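Local coordinates for integron cassette protein Vpc_cass2 (Vibrio paracholerae, PDB 3JRT) that is of unknown function but is encoded by a mobile integron gene cassette and folds as an all-helical protein whose assembly holds two copies, at residues 43-48 / 76-81; 56-59 / 65-68; 111-116 / 160-165. One frame throughout, in Å; residues are numbered along the deposited sequence.

Contact 1 (43-48 / 76-81)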
loop_
_atom_site.group_PDB
_atom_site.type_symbol
_atom_site.label_atom_id
_atom_site.label_comp_id
_atom_site.label_asym_id
_atom_site.label_seq_id
_atom_site.Cartn_x
_atom_site.Cartn_y
_atom_site.Cartn_z
ATOM N N THR A 43 -11.694 -1.768 -4.073
ATOM C CA THR A 43 -12.786 -2.416 -3.360
ATOM C C THR A 43 -12.290 -3.037 -2.060
ATOM O O THR A 43 -12.946 -2.941 -1.037
ATOM C CB THR A 43 -13.468 -3.489 -4.252
ATOM O OG1 THR A 43 -14.058 -2.843 -5.380
ATOM C CG2 THR A 43 -14.546 -4.283 -3.488
ATOM N N ILE A 44 -11.125 -3.674 -2.097
ATOM C CA ILE A 44 -10.648 -4.375 -0.919
ATOM C C ILE A 44 -10.141 -3.412 0.185
ATOM O O ILE A 44 -10.363 -3.639 1.359
ATOM C CB ILE A 44 -9.597 -5.449 -1.255
ATOM C CG1 ILE A 44 -9.366 -6.330 -0.035
ATOM C CG2 ILE A 44 -8.269 -4.819 -1.692
ATOM C CD1 ILE A 44 -10.561 -7.194 0.308
ATOM N N ALA A 45 -9.476 -2.342 -0.211
ATOM C CA ALA A 45 -9.013 -1.332 0.724
ATOM C C ALA A 45 -10.177 -0.741 1.535
ATOM O O ALA A 45 -10.073 -0.559 2.746
ATOM C CB ALA A 45 -8.262 -0.232 -0.028
ATOM N N VAL A 46 -11.286 -0.462 0.860
ATOM C CA VAL A 46 -12.491 0.054 1.513
ATOM C C VAL A 46 -13.103 -0.999 2.433
ATOM O O VAL A 46 -13.454 -0.699 3.575
ATOM C CB VAL A 46 -13.542 0.515 0.453
ATOM C CG1 VAL A 46 -14.910 0.773 1.097
ATOM C CG2 VAL A 46 -13.046 1.747 -0.268
ATOM N N THR A 47 -13.206 -2.238 1.935
ATOM C CA THR A 47 -13.770 -3.346 2.710
ATOM C C THR A 47 -12.962 -3.612 3.984
ATOM O O THR A 47 -13.508 -3.744 5.079
ATOM C CB THR A 47 -13.833 -4.655 1.886
ATOM O OG1 THR A 47 -14.706 -4.483 0.770
ATOM C CG2 THR A 47 -14.352 -5.809 2.752
ATOM N N VAL A 48 -11.652 -3.707 3.839
ATOM C CA VAL A 48 -10.802 -3.923 5.003
ATOM C C VAL A 48 -10.981 -2.823 6.053
ATOM O O VAL A 48 -11.128 -3.100 7.235
ATOM C CB VAL A 48 -9.331 -3.995 4.591
ATOM C CG1 VAL A 48 -8.435 -3.924 5.822
ATOM C CG2 VAL A 48 -9.074 -5.302 3.819
ATOM N N TYR A 76 -3.313 4.617 1.952
ATOM C CA TYR A 76 -2.219 4.620 0.980
ATOM C C TYR A 76 -2.604 3.839 -0.282
ATOM O O TYR A 76 -2.319 4.243 -1.408
ATOM C CB TYR A 76 -0.932 4.057 1.591
ATOM C CG TYR A 76 -0.249 5.029 2.543
ATOM C CD1 TYR A 76 -0.560 6.370 2.518
ATOM C CD2 TYR A 76 0.722 4.600 3.451
ATOM C CE1 TYR A 76 0.057 7.276 3.374
ATOM C CE2 TYR A 76 1.342 5.493 4.323
ATOM C CZ TYR A 76 0.997 6.836 4.272
ATOM O OH TYR A 76 1.597 7.751 5.095
ATOM N N SER A 77 -3.290 2.726 -0.096
ATOM C CA SER A 77 -3.633 1.916 -1.238
ATOM C C SER A 77 -4.675 2.669 -2.089
ATOM O O SER A 77 -4.566 2.753 -3.316
ATOM C CB SER A 77 -4.158 0.551 -0.777
ATOM O OG SER A 77 -4.546 -0.223 -1.892
ATOM N N ILE A 78 -5.700 3.196 -1.436
ATOM C CA ILE A 78 -6.683 4.037 -2.131
ATOM C C ILE A 78 -6.030 5.195 -2.906
ATOM O O ILE A 78 -6.346 5.416 -4.071
ATOM C CB ILE A 78 -7.729 4.569 -1.146
ATOM C CG1 ILE A 78 -8.610 3.404 -0.666
ATOM C CG2 ILE A 78 -8.547 5.715 -1.767
ATOM C CD1 ILE A 78 -9.446 3.760 0.562
ATOM N N VAL A 79 -5.103 5.925 -2.288
ATOM C CA VAL A 79 -4.534 7.064 -2.998
ATOM C C VAL A 79 -3.648 6.622 -4.159
ATOM O O VAL A 79 -3.669 7.227 -5.230
ATOM C CB VAL A 79 -3.843 8.115 -2.055
ATOM C CG1 VAL A 79 -4.861 8.621 -1.003
ATOM C CG2 VAL A 79 -2.577 7.547 -1.380
ATOM N N ILE A 80 -2.876 5.561 -3.953
ATOM C CA ILE A 80 -2.061 5.018 -5.033
ATOM C C ILE A 80 -2.948 4.646 -6.218
ATOM O O ILE A 80 -2.625 4.930 -7.359
ATOM C CB ILE A 80 -1.227 3.804 -4.567
ATOM C CG1 ILE A 80 0.026 4.272 -3.810
ATOM C CG2 ILE A 80 -0.868 2.882 -5.760
ATOM C CD1 ILE A 80 0.640 3.164 -2.907
ATOM N N ASN A 81 -4.092 4.039 -5.944
ATOM C CA ASN A 81 -4.965 3.620 -7.027
ATOM C C ASN A 81 -5.800 4.728 -7.663
ATOM O O ASN A 81 -6.052 4.706 -8.864
ATOM C CB ASN A 81 -5.812 2.441 -6.596
ATOM C CG ASN A 81 -5.003 1.164 -6.580
ATOM O OD1 ASN A 81 -4.613 0.674 -7.622
ATOM N ND2 ASN A 81 -4.694 0.668 -5.407
#
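A45 and I78 make the main apolar contact between helix segments 43-48 and 76-81. The methyl CB of A45 lies 3.7 Å from CG1 of I78, and both residues direct their CB toward the opposite helix. CG1 of I78 stands beside the backbone N, anti to the carbonyl carbon (chi1 -69°), which sends the ethyl arm across the interface with CD1 leading on to V46. There CD1 of I78 meets CG2 of V46 at 4.2 Å, a looser touch at the flank of the pair. Beyond it, V46 also rests on L160 and I163 of helix 157-163, and I78 on M150 of helix 140-151, which buries this side of the contact.

S77 adds a polar atom to the same seam. Its OG lies 4.2 Å from CB of A45, a van der Waals contact without a hydrogen bond. L73 of the second subunit packs on S77, and I70 of that subunit on I44, so the helix pair also borders the dimer interface.

The two segments belong to the long helices 27-53 and 64-91, joined through residues 54-63 into an antiparallel helical hairpin. Their local axes run at 157° and approach to 9.2 Å, with A45 and I78 nearest in register.

Hydrogen bonding stays within each helix. T47 turns OG1 back to O of T43 (3.0 Å), above the carbonyl plane, while its own backbone N reaches the same oxygen from the opposite face. N81 repeats the pattern: ND2 donates to O of S77 at 3.0 Å, and backbone N comes from the other face. The bond from ND2 of N81 is bent, with an N-H...O angle of 139°. The side chain of N81 packs against L38, D41 and L42 of helix 27-53.

Contact 2 (56-59 / 65-68)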
loop_
_atom_site.group_PDB
_atom_site.type_symbol
_atom_site.label_atom_id
_atom_site.label_comp_id
_atom_site.label_asym_id
_atom_site.label_seq_id
_atom_site.Cartn_x
_atom_site.Cartn_y
_atom_site.Cartn_z
ATOM N N ALA A 56 -15.375 -1.792 17.477
ATOM C CA ALA A 56 -15.446 -0.632 18.370
ATOM C C ALA A 56 -14.250 -0.462 19.306
ATOM O O ALA A 56 -13.795 0.664 19.529
ATOM C CB ALA A 56 -16.760 -0.642 19.176
ATOM N N PHE A 57 -13.738 -1.565 19.847
ATOM C CA PHE A 57 -12.639 -1.454 20.805
ATOM C C PHE A 57 -11.391 -0.782 20.203
ATOM O O PHE A 57 -10.559 -0.236 20.937
ATOM C CB PHE A 57 -12.295 -2.809 21.435
ATOM C CG PHE A 57 -11.614 -3.754 20.500
ATOM C CD1 PHE A 57 -10.230 -3.820 20.454
ATOM C CD2 PHE A 57 -12.358 -4.585 19.671
ATOM C CE1 PHE A 57 -9.593 -4.690 19.586
ATOM C CE2 PHE A 57 -11.730 -5.462 18.808
ATOM C CZ PHE A 57 -10.345 -5.516 18.758
ATOM N N LEU A 58 -11.280 -0.795 18.875
ATOM C CA LEU A 58 -10.126 -0.201 18.218
ATOM C C LEU A 58 -10.112 1.324 18.284
ATOM O O LEU A 58 -9.112 1.952 17.942
ATOM C CB LEU A 58 -9.981 -0.687 16.774
ATOM C CG LEU A 58 -9.498 -2.131 16.703
ATOM C CD1 LEU A 58 -9.350 -2.604 15.253
ATOM C CD2 LEU A 58 -8.178 -2.289 17.488
ATOM N N ARG A 59 -11.205 1.916 18.746
ATOM C CA ARG A 59 -11.267 3.370 18.896
ATOM C C ARG A 59 -10.815 3.827 20.287
ATOM O O ARG A 59 -10.857 5.016 20.607
ATOM C CB ARG A 59 -12.677 3.890 18.581
ATOM C CG ARG A 59 -13.013 3.844 17.093
ATOM C CD ARG A 59 -14.474 4.137 16.843
ATOM N NE ARG A 59 -14.853 3.824 15.467
ATOM C CZ ARG A 59 -16.081 3.978 14.981
ATOM N NH1 ARG A 59 -17.049 4.442 15.766
ATOM N NH2 ARG A 59 -16.345 3.669 13.716
ATOM N N THR A 65 -2.426 3.812 17.934
ATOM C CA THR A 65 -1.342 3.525 17.001
ATOM C C THR A 65 -1.756 2.459 16.008
ATOM O O THR A 65 -1.577 2.623 14.791
ATOM C CB THR A 65 -0.077 3.049 17.735
ATOM O OG1 THR A 65 0.226 3.972 18.787
ATOM C CG2 THR A 65 1.101 2.974 16.776
ATOM N N LYS A 66 -2.302 1.360 16.528
ATOM C CA LYS A 66 -2.714 0.263 15.672
ATOM C C LYS A 66 -3.799 0.757 14.724
ATOM O O LYS A 66 -3.720 0.560 13.515
ATOM C CB LYS A 66 -3.236 -0.920 16.487
ATOM C CG LYS A 66 -3.962 -1.937 15.613
ATOM C CD LYS A 66 -4.252 -3.212 16.379
ATOM C CE LYS A 66 -4.941 -4.232 15.467
ATOM N NZ LYS A 66 -5.103 -5.560 16.125
ATOM N N ARG A 67 -4.804 1.426 15.272
ATOM C CA ARG A 67 -5.867 1.937 14.422
ATOM C C ARG A 67 -5.319 2.847 13.318
ATOM O O ARG A 67 -5.696 2.716 12.175
ATOM C CB ARG A 67 -6.926 2.659 15.250
ATOM C CG ARG A 67 -8.118 3.096 14.449
ATOM C CD ARG A 67 -9.270 3.580 15.339
ATOM N NE ARG A 67 -10.388 4.039 14.528
ATOM C CZ ARG A 67 -10.542 5.296 14.139
ATOM N NH1 ARG A 67 -9.664 6.210 14.520
ATOM N NH2 ARG A 67 -11.576 5.640 13.386
ATOM N N GLN A 68 -4.430 3.773 13.667
ATOM C CA GLN A 68 -3.817 4.625 12.655
ATOM C C GLN A 68 -3.094 3.811 11.578
ATOM O O GLN A 68 -3.092 4.162 10.398
ATOM C CB GLN A 68 -2.839 5.622 13.308
ATOM C CG GLN A 68 -3.493 6.813 13.931
ATOM C CD GLN A 68 -2.499 7.724 14.694
ATOM O OE1 GLN A 68 -2.912 8.618 15.455
ATOM N NE2 GLN A 68 -1.192 7.494 14.494
#
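L58, in the 3-10 turn 56-59, sets its backbone opposite R67 of helix segment 65-68, their CA atoms 6.1 Å apart, and its carbonyl O lies 3.1 Å from CD of R67. The pair closes the end of the helical hairpin, where the chain leaves helix 27-53 and turns into helix 64-91. A backbone bond from N of R59 to O of A56 spans the turn.

The aliphatic part of R67 runs past the carbonyl of L58. Its CG is anti to the backbone N (chi1 -174°) and the chain stays extended to NE, carrying the guanidinium to R59. CG of R59 sits over one face of that guanidinium, while the two guanidinium planes stand 80° apart. The like charges approach to 4.3 Å between NE of R59 and NH2 of R67, and both are paired with E53: its OE2 forms a salt bridge with NE of R67 and its OE1 one with NH2 of R59. The shared carboxylate probably lets the two guanidinium groups sit this close.

On the apolar side, CG of L58 lies over a face of the F57 ring, and CD2 of L58 reaches CD of the extended K66 chain at 4.2 Å.

Contact 3 (111-116 / 160-165)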
loop_
_atom_site.group_PDB
_atom_site.type_symbol
_atom_site.label_atom_id
_atom_site.label_comp_id
_atom_site.label_asym_id
_atom_site.label_seq_id
_atom_site.Cartn_x
_atom_site.Cartn_y
_atom_site.Cartn_z
ATOM N N ASN A 111 -12.239 11.583 -12.959
ATOM C CA ASN A 111 -10.879 12.052 -13.147
ATOM C C ASN A 111 -10.685 13.411 -12.475
ATOM O O ASN A 111 -9.670 13.660 -11.822
ATOM C CB ASN A 111 -10.541 12.119 -14.639
ATOM C CG ASN A 111 -9.076 12.406 -14.892
ATOM O OD1 ASN A 111 -8.626 13.549 -14.799
ATOM N ND2 ASN A 111 -8.324 11.374 -15.206
ATOM N N ASN A 112 -11.681 14.280 -12.601
ATOM C CA ASN A 112 -11.550 15.638 -12.088
ATOM C C ASN A 112 -11.642 15.723 -10.567
ATOM O O ASN A 112 -10.890 16.461 -9.920
ATOM C CB ASN A 112 -12.577 16.561 -12.730
ATOM C CG ASN A 112 -12.164 18.011 -12.658
ATOM O OD1 ASN A 112 -10.980 18.334 -12.764
ATOM N ND2 ASN A 112 -13.136 18.897 -12.475
ATOM N N GLU A 113 -12.574 14.968 -10.001
ATOM C CA GLU A 113 -12.713 14.895 -8.558
ATOM C C GLU A 113 -11.374 14.551 -7.909
ATOM O O GLU A 113 -10.927 15.215 -6.974
ATOM C CB GLU A 113 -13.746 13.840 -8.198
ATOM C CG GLU A 113 -15.113 14.108 -8.783
ATOM C CD GLU A 113 -15.874 15.151 -8.004
ATOM O OE1 GLU A 113 -17.054 14.889 -7.692
ATOM O OE2 GLU A 113 -15.297 16.221 -7.696
ATOM N N ILE A 114 -10.728 13.517 -8.428
ATOM C CA ILE A 114 -9.438 13.100 -7.898
ATOM C C ILE A 114 -8.375 14.199 -7.928
ATOM O O ILE A 114 -7.674 14.413 -6.941
ATOM C CB ILE A 114 -8.917 11.865 -8.624
ATOM C CG1 ILE A 114 -9.774 10.646 -8.257
ATOM C CG2 ILE A 114 -7.479 11.637 -8.253
ATOM C CD1 ILE A 114 -9.679 9.471 -9.271
ATOM N N ASN A 115 -8.238 14.889 -9.055
ATOM C CA ASN A 115 -7.288 15.992 -9.107
ATOM C C ASN A 115 -7.653 17.097 -8.122
ATOM O O ASN A 115 -6.784 17.685 -7.484
ATOM C CB ASN A 115 -7.199 16.569 -10.519
ATOM C CG ASN A 115 -6.530 15.625 -11.499
ATOM O OD1 ASN A 115 -5.486 15.036 -11.211
ATOM N ND2 ASN A 115 -7.127 15.488 -12.677
ATOM N N LYS A 116 -8.945 17.387 -8.009
ATOM C CA LYS A 116 -9.408 18.450 -7.126
ATOM C C LYS A 116 -8.980 18.190 -5.691
ATOM O O LYS A 116 -8.631 19.118 -4.953
ATOM C CB LYS A 116 -10.927 18.556 -7.173
ATOM C CG LYS A 116 -11.462 19.190 -8.433
ATOM C CD LYS A 116 -12.951 19.430 -8.317
ATOM C CE LYS A 116 -13.485 20.145 -9.537
ATOM N NZ LYS A 116 -14.950 20.368 -9.430
ATOM N N LEU A 160 -15.723 7.050 1.283
ATOM C CA LEU A 160 -15.669 5.599 1.098
ATOM C C LEU A 160 -16.785 5.131 0.153
ATOM O O LEU A 160 -16.551 4.317 -0.739
ATOM C CB LEU A 160 -15.769 4.871 2.440
ATOM C CG LEU A 160 -14.567 4.987 3.382
ATOM C CD1 LEU A 160 -14.744 4.117 4.628
ATOM C CD2 LEU A 160 -13.249 4.635 2.676
ATOM N N ASP A 161 -17.997 5.643 0.357
ATOM C CA ASP A 161 -19.133 5.252 -0.482
ATOM C C ASP A 161 -18.928 5.711 -1.912
ATOM O O ASP A 161 -19.389 5.075 -2.856
ATOM C CB ASP A 161 -20.443 5.823 0.065
ATOM C CG ASP A 161 -21.080 4.919 1.093
ATOM O OD1 ASP A 161 -20.512 3.842 1.370
ATOM O OD2 ASP A 161 -22.141 5.286 1.629
ATOM N N TRP A 162 -18.229 6.829 -2.055
ATOM C CA TRP A 162 -17.882 7.362 -3.359
ATOM C C TRP A 162 -16.863 6.471 -4.075
ATOM O O TRP A 162 -16.877 6.374 -5.296
ATOM C CB TRP A 162 -17.329 8.774 -3.199
ATOM C CG TRP A 162 -16.931 9.444 -4.475
ATOM C CD1 TRP A 162 -17.750 10.122 -5.346
ATOM C CD2 TRP A 162 -15.611 9.545 -5.011
ATOM N NE1 TRP A 162 -17.017 10.624 -6.393
ATOM C CE2 TRP A 162 -15.702 10.284 -6.214
ATOM C CE3 TRP A 162 -14.360 9.092 -4.590
ATOM C CZ2 TRP A 162 -14.587 10.579 -6.997
ATOM C CZ3 TRP A 162 -13.256 9.366 -5.381
ATOM C CH2 TRP A 162 -13.377 10.104 -6.570
ATOM N N ILE A 163 -15.961 5.852 -3.319
ATOM C CA ILE A 163 -15.026 4.900 -3.904
ATOM C C ILE A 163 -15.766 3.614 -4.239
ATOM O O ILE A 163 -15.790 3.167 -5.379
ATOM C CB ILE A 163 -13.899 4.522 -2.933
ATOM C CG1 ILE A 163 -13.033 5.733 -2.581
ATOM C CG2 ILE A 163 -13.042 3.403 -3.540
ATOM C CD1 ILE A 163 -12.247 6.267 -3.753
ATOM N N CYS A 164 -16.378 3.029 -3.219
ATOM C CA CYS A 164 -17.024 1.747 -3.362
ATOM C C CYS A 164 -18.049 1.530 -2.257
ATOM O O CYS A 164 -17.679 1.191 -1.135
ATOM C CB CYS A 164 -15.975 0.649 -3.287
ATOM S SG CYS A 164 -16.595 -1.014 -3.690
ATOM N N PRO A 165 -19.344 1.684 -2.585
ATOM C CA PRO A 165 -20.466 1.515 -1.654
ATOM C C PRO A 165 -20.708 0.036 -1.366
ATOM O O PRO A 165 -20.297 -0.797 -2.161
ATOM C CB PRO A 165 -21.665 2.060 -2.442
ATOM C CG PRO A 165 -21.160 2.354 -3.873
ATOM C CD PRO A 165 -19.792 1.776 -3.986
#
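W162 presents the benzene end of its indole to E113 and I114, and this ring carries the whole contact between segments 111-116 and 160-165, on helix 104-116 and at the end of helix 157-163. The backbones stay far apart, with CA atoms of E113 and W162 10.5 Å from each other, so the indole spans the gap. CG of W162 is anti to its backbone N (chi1 -180°), which directs the indole toward helix 104-116.

Aliphatic packing supplies the touch. CB of E113 comes to 3.6 Å from CZ2 of W162, with CG of E113 at 4.0 Å from the same carbon. The approach is oblique to the ring. I114 meets the edge: its CG1 lies near the ring plane, 4.0 Å from CH2 of W162, and the two side chains cross at about a right angle. I114 is buried against R83, Y85 and V86 of helix 64-91, tying the ring's edge to the core.

Two further aromatic rings meet the same indole. Y110 meets it with its ring plane turned by only about 15°, and F159 by about 30°, forming an aromatic cluster between the two helices.

No hydrogen bond crosses between the segments. The chain of E113 bends at chi2, and it is CB and CG, not the carboxylate, that touch the indole. Backbone bonds link W162 to L177 and I163 to V178, bringing the start of helix 177-188 alongside the end of helix 157-163. With only carbon atoms in contact, the join depends on van der Waals fit and desolvation, with CB and CG of E113 adding to the apolar surface of I114.

Overall arrangement
Contacts 1 and 2 lie on the same hairpin of helices 27-53 and 64-91: contact 2 is nested within the loop that contact 1 closes, and their centres are 18 Å apart with no touch. Contact 2 sits toward the periphery, its centre about 22 Å from that of the chain, whereas contacts 1 and 3 lie within about 7 Å of it. Contacts 1 and 3 follow in series along the chain but meet directly, their centres 12 Å apart: CG2 of V46 packs on CG2 of I163 at 3.7 Å, and OG1 of T43 on SG of C164 at 3.6 Å. Contacts 2 and 3 are 25 Å apart between centres.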